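Local coordinates for protein putative type 11 methyltransferase (Sulfolobus solfataricus, PDB 3I9F) that probably acts as an S-adenosylmethionine-dependent methyltransferase and binds zinc ions, at residues B[12-17]-B[36-41]. Residues are numbered along the deposited sequence; the frame is centred on the assembly and turned at random.
Sequences NIFEGK and LEFATK
F14 and F38 meet as an offset stack, ring centroids 5.0 Å apart. The ring planes are tilted 30° from parallel, and the two side chains cross at about a right angle. The methylene of F14 does much of the touching: its CB sits over one face of the F38 ring, 3.6 Å from the centroid, a CH-pi contact displaced toward the rim near F38 CD1. Beyond it, F14 CD1 reaches F38 CD2 at 3.6 Å. F14 CG lies anti to its carbonyl carbon (chi1 -68°), which turns the ring aside and leaves CB facing F38. E37 CG lies against the opposite face of F38, while I13 CG2 lies over the centre of one face of F14. Behind the pair, both phenylalanines rest on I21 of strand 19-24, which lies beside strand 39-45 in the sheet; F14 also meets F78 edge-to-face and packs on I109. The contact thus joins helix 10-14 to the short loop that leads from helix 32-36 into strand 39-45 of the Rossmann-like methyltransferase sheet. With an alanine in place of F38, the face under F14 CB would be lost and a gap would probably open between the helix and the loop, although F78 would still meet the F14 ring. Between these two residues, cohesion is apolar and aromatic, resting on shape and dispersion rather than charge.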
ATOM      1  N   ASN B  12      16.162   1.970  22.201  1.00 67.24           N
ATOM      2  CA  ASN B  12      15.728   2.932  23.193  1.00 67.84           C
ATOM      3  C   ASN B  12      14.493   3.732  22.744  1.00 67.49           C
ATOM      4  O   ASN B  12      13.685   4.146  23.574  1.00 67.09           O
ATOM      5  CB  ASN B  12      16.865   3.878  23.582  1.00 68.40           C
ATOM      6  CG  ASN B  12      16.442   4.865  24.667  1.00 70.90           C
ATOM      7  OD1 ASN B  12      16.192   6.045  24.385  1.00 74.93           O
ATOM      8  ND2 ASN B  12      16.291   4.367  25.902  1.00 72.59           N
ATOM      9  N   ILE B  13      14.355   3.958  21.437  1.00 67.39           N
ATOM     10  CA  ILE B  13      13.213   4.703  20.908  1.00 67.00           C
ATOM     11  C   ILE B  13      11.953   3.848  20.875  1.00 66.76           C
ATOM     12  O   ILE B  13      10.900   4.266  21.335  1.00 66.07           O
ATOM     13  CB  ILE B  13      13.532   5.272  19.496  1.00 67.37           C
ATOM     14  CG1 ILE B  13      14.511   6.445  19.628  1.00 66.81           C
ATOM     15  CG2 ILE B  13      12.242   5.723  18.757  1.00 66.52           C
ATOM     16  CD1 ILE B  13      15.358   6.660  18.411  1.00 66.21           C
ATOM     17  N   PHE B  14      12.077   2.644  20.343  1.00 66.96           N
ATOM     18  CA  PHE B  14      10.912   1.808  20.073  1.00 67.60           C
ATOM     19  C   PHE B  14      10.463   0.864  21.201  1.00 69.15           C
ATOM     20  O   PHE B  14       9.361   0.290  21.114  1.00 69.53           O
ATOM     21  CB  PHE B  14      11.186   0.949  18.854  1.00 66.93           C
ATOM     22  CG  PHE B  14      11.285   1.715  17.598  1.00 65.36           C
ATOM     23  CD1 PHE B  14      12.463   1.749  16.876  1.00 64.43           C
ATOM     24  CD2 PHE B  14      10.201   2.416  17.116  1.00 64.83           C
ATOM     25  CE1 PHE B  14      12.561   2.478  15.685  1.00 62.59           C
ATOM     26  CE2 PHE B  14      10.301   3.138  15.911  1.00 63.86           C
ATOM     27  CZ  PHE B  14      11.485   3.157  15.209  1.00 61.60           C
ATOM     28  N   GLU B  15      11.299   0.698  22.237  1.00 70.17           N
ATOM     29  CA  GLU B  15      11.153  -0.407  23.202  1.00 70.67           C
ATOM     30  C   GLU B  15       9.726  -0.541  23.758  1.00 70.80           C
ATOM     31  O   GLU B  15       9.027  -1.544  23.502  1.00 70.62           O
ATOM     32  CB  GLU B  15      12.153  -0.249  24.364  1.00 71.20           C
ATOM     33  N   GLY B  16       9.268   0.469  24.491  1.00 70.61           N
ATOM     34  CA  GLY B  16       7.895   0.403  25.015  1.00 70.43           C
ATOM     35  C   GLY B  16       6.840   0.041  23.965  1.00 69.80           C
ATOM     36  O   GLY B  16       5.882  -0.682  24.257  1.00 69.59           O
ATOM     37  N   LYS B  17       7.063   0.508  22.731  1.00 68.97           N
ATOM     38  CA  LYS B  17       5.989   0.743  21.766  1.00 67.89           C
ATOM     39  C   LYS B  17       6.205   0.092  20.368  1.00 66.50           C
ATOM     40  O   LYS B  17       6.551   0.794  19.404  1.00 67.89           O
ATOM     41  CB  LYS B  17       5.819   2.280  21.642  1.00 67.74           C
ATOM     42  N   LEU B  36      12.097  -3.767  11.175  1.00 54.79           N
ATOM     43  CA  LEU B  36      11.286  -4.982  11.134  1.00 55.48           C
ATOM     44  C   LEU B  36      11.085  -5.610  12.519  1.00 56.57           C
ATOM     45  O   LEU B  36       9.980  -6.060  12.847  1.00 56.94           O
ATOM     46  CB  LEU B  36      11.907  -6.006  10.187  1.00 55.53           C
ATOM     47  CG  LEU B  36      11.569  -5.784   8.724  1.00 54.19           C
ATOM     48  CD1 LEU B  36      11.975  -6.986   7.912  1.00 53.70           C
ATOM     49  CD2 LEU B  36      10.080  -5.518   8.596  1.00 54.04           C
ATOM     50  N   GLU B  37      12.117  -5.577  13.359  1.00 57.25           N
ATOM     51  CA  GLU B  37      11.979  -6.143  14.699  1.00 57.98           C
ATOM     52  C   GLU B  37      11.030  -5.315  15.601  1.00 57.27           C
ATOM     53  O   GLU B  37      10.805  -5.688  16.731  1.00 57.24           O
ATOM     54  CB  GLU B  37      13.384  -6.442  15.323  1.00 59.01           C
ATOM     55  CG  GLU B  37      14.029  -5.415  16.351  1.00 62.42           C
ATOM     56  CD  GLU B  37      15.600  -5.523  16.438  1.00 67.28           C
ATOM     57  OE1 GLU B  37      16.187  -5.656  17.568  1.00 68.78           O
ATOM     58  OE2 GLU B  37      16.243  -5.467  15.349  1.00 69.02           O
ATOM     59  N   PHE B  38      10.464  -4.212  15.104  1.00 56.50           N
ATOM     60  CA  PHE B  38       9.600  -3.351  15.931  1.00 56.02           C
ATOM     61  C   PHE B  38       8.235  -3.018  15.330  1.00 54.97           C
ATOM     62  O   PHE B  38       7.409  -2.387  15.996  1.00 53.77           O
ATOM     63  CB  PHE B  38      10.277  -2.010  16.207  1.00 56.31           C
ATOM     64  CG  PHE B  38      11.503  -2.099  17.050  1.00 58.30           C
ATOM     65  CD1 PHE B  38      11.407  -2.424  18.401  1.00 61.02           C
ATOM     66  CD2 PHE B  38      12.755  -1.825  16.507  1.00 60.11           C
ATOM     67  CE1 PHE B  38      12.550  -2.506  19.199  1.00 60.78           C
ATOM     68  CE2 PHE B  38      13.894  -1.877  17.285  1.00 61.10           C
ATOM     69  CZ  PHE B  38      13.795  -2.217  18.639  1.00 61.65           C
ATOM     70  N   ALA B  39       8.002  -3.425  14.082  1.00 54.27           N
ATOM     71  CA  ALA B  39       6.851  -2.955  13.323  1.00 53.59           C
ATOM     72  C   ALA B  39       5.750  -4.017  13.218  1.00 52.95           C
ATOM     73  O   ALA B  39       5.999  -5.128  12.707  1.00 53.05           O
ATOM     74  CB  ALA B  39       7.298  -2.523  11.924  1.00 53.44           C
ATOM     75  N   THR B  40       4.547  -3.663  13.695  1.00 51.60           N
ATOM     76  CA  THR B  40       3.322  -4.403  13.373  1.00 50.25           C
ATOM     77  C   THR B  40       3.027  -4.255  11.880  1.00 49.54           C
ATOM     78  O   THR B  40       2.621  -5.213  11.246  1.00 50.48           O
ATOM     79  CB  THR B  40       2.064  -3.990  14.251  1.00 50.42           C
ATOM     80  OG1 THR B  40       1.685  -2.644  14.018  1.00 48.39           O
ATOM     81  CG2 THR B  40       2.318  -4.132  15.754  1.00 50.82           C
ATOM     82  N   LYS B  41       3.202  -3.058  11.323  1.00 48.20           N
ATOM     83  CA  LYS B  41       3.303  -2.856   9.870  1.00 47.04           C
ATOM     84  C   LYS B  41       4.482  -1.969   9.548  1.00 44.90           C
ATOM     85  O   LYS B  41       4.749  -1.030  10.262  1.00 43.79           O
ATOM     86  CB  LYS B  41       2.094  -2.136   9.311  1.00 47.68           C
ATOM     87  CG  LYS B  41       0.859  -2.965   9.105  1.00 51.20           C
ATOM     88  CD  LYS B  41      -0.228  -2.131   8.389  1.00 52.63           C
ATOM     89  CE  LYS B  41      -1.549  -2.891   8.336  1.00 53.61           C
ATOM     90  NZ  LYS B  41      -2.656  -1.943   8.632  1.00 54.98           N
TER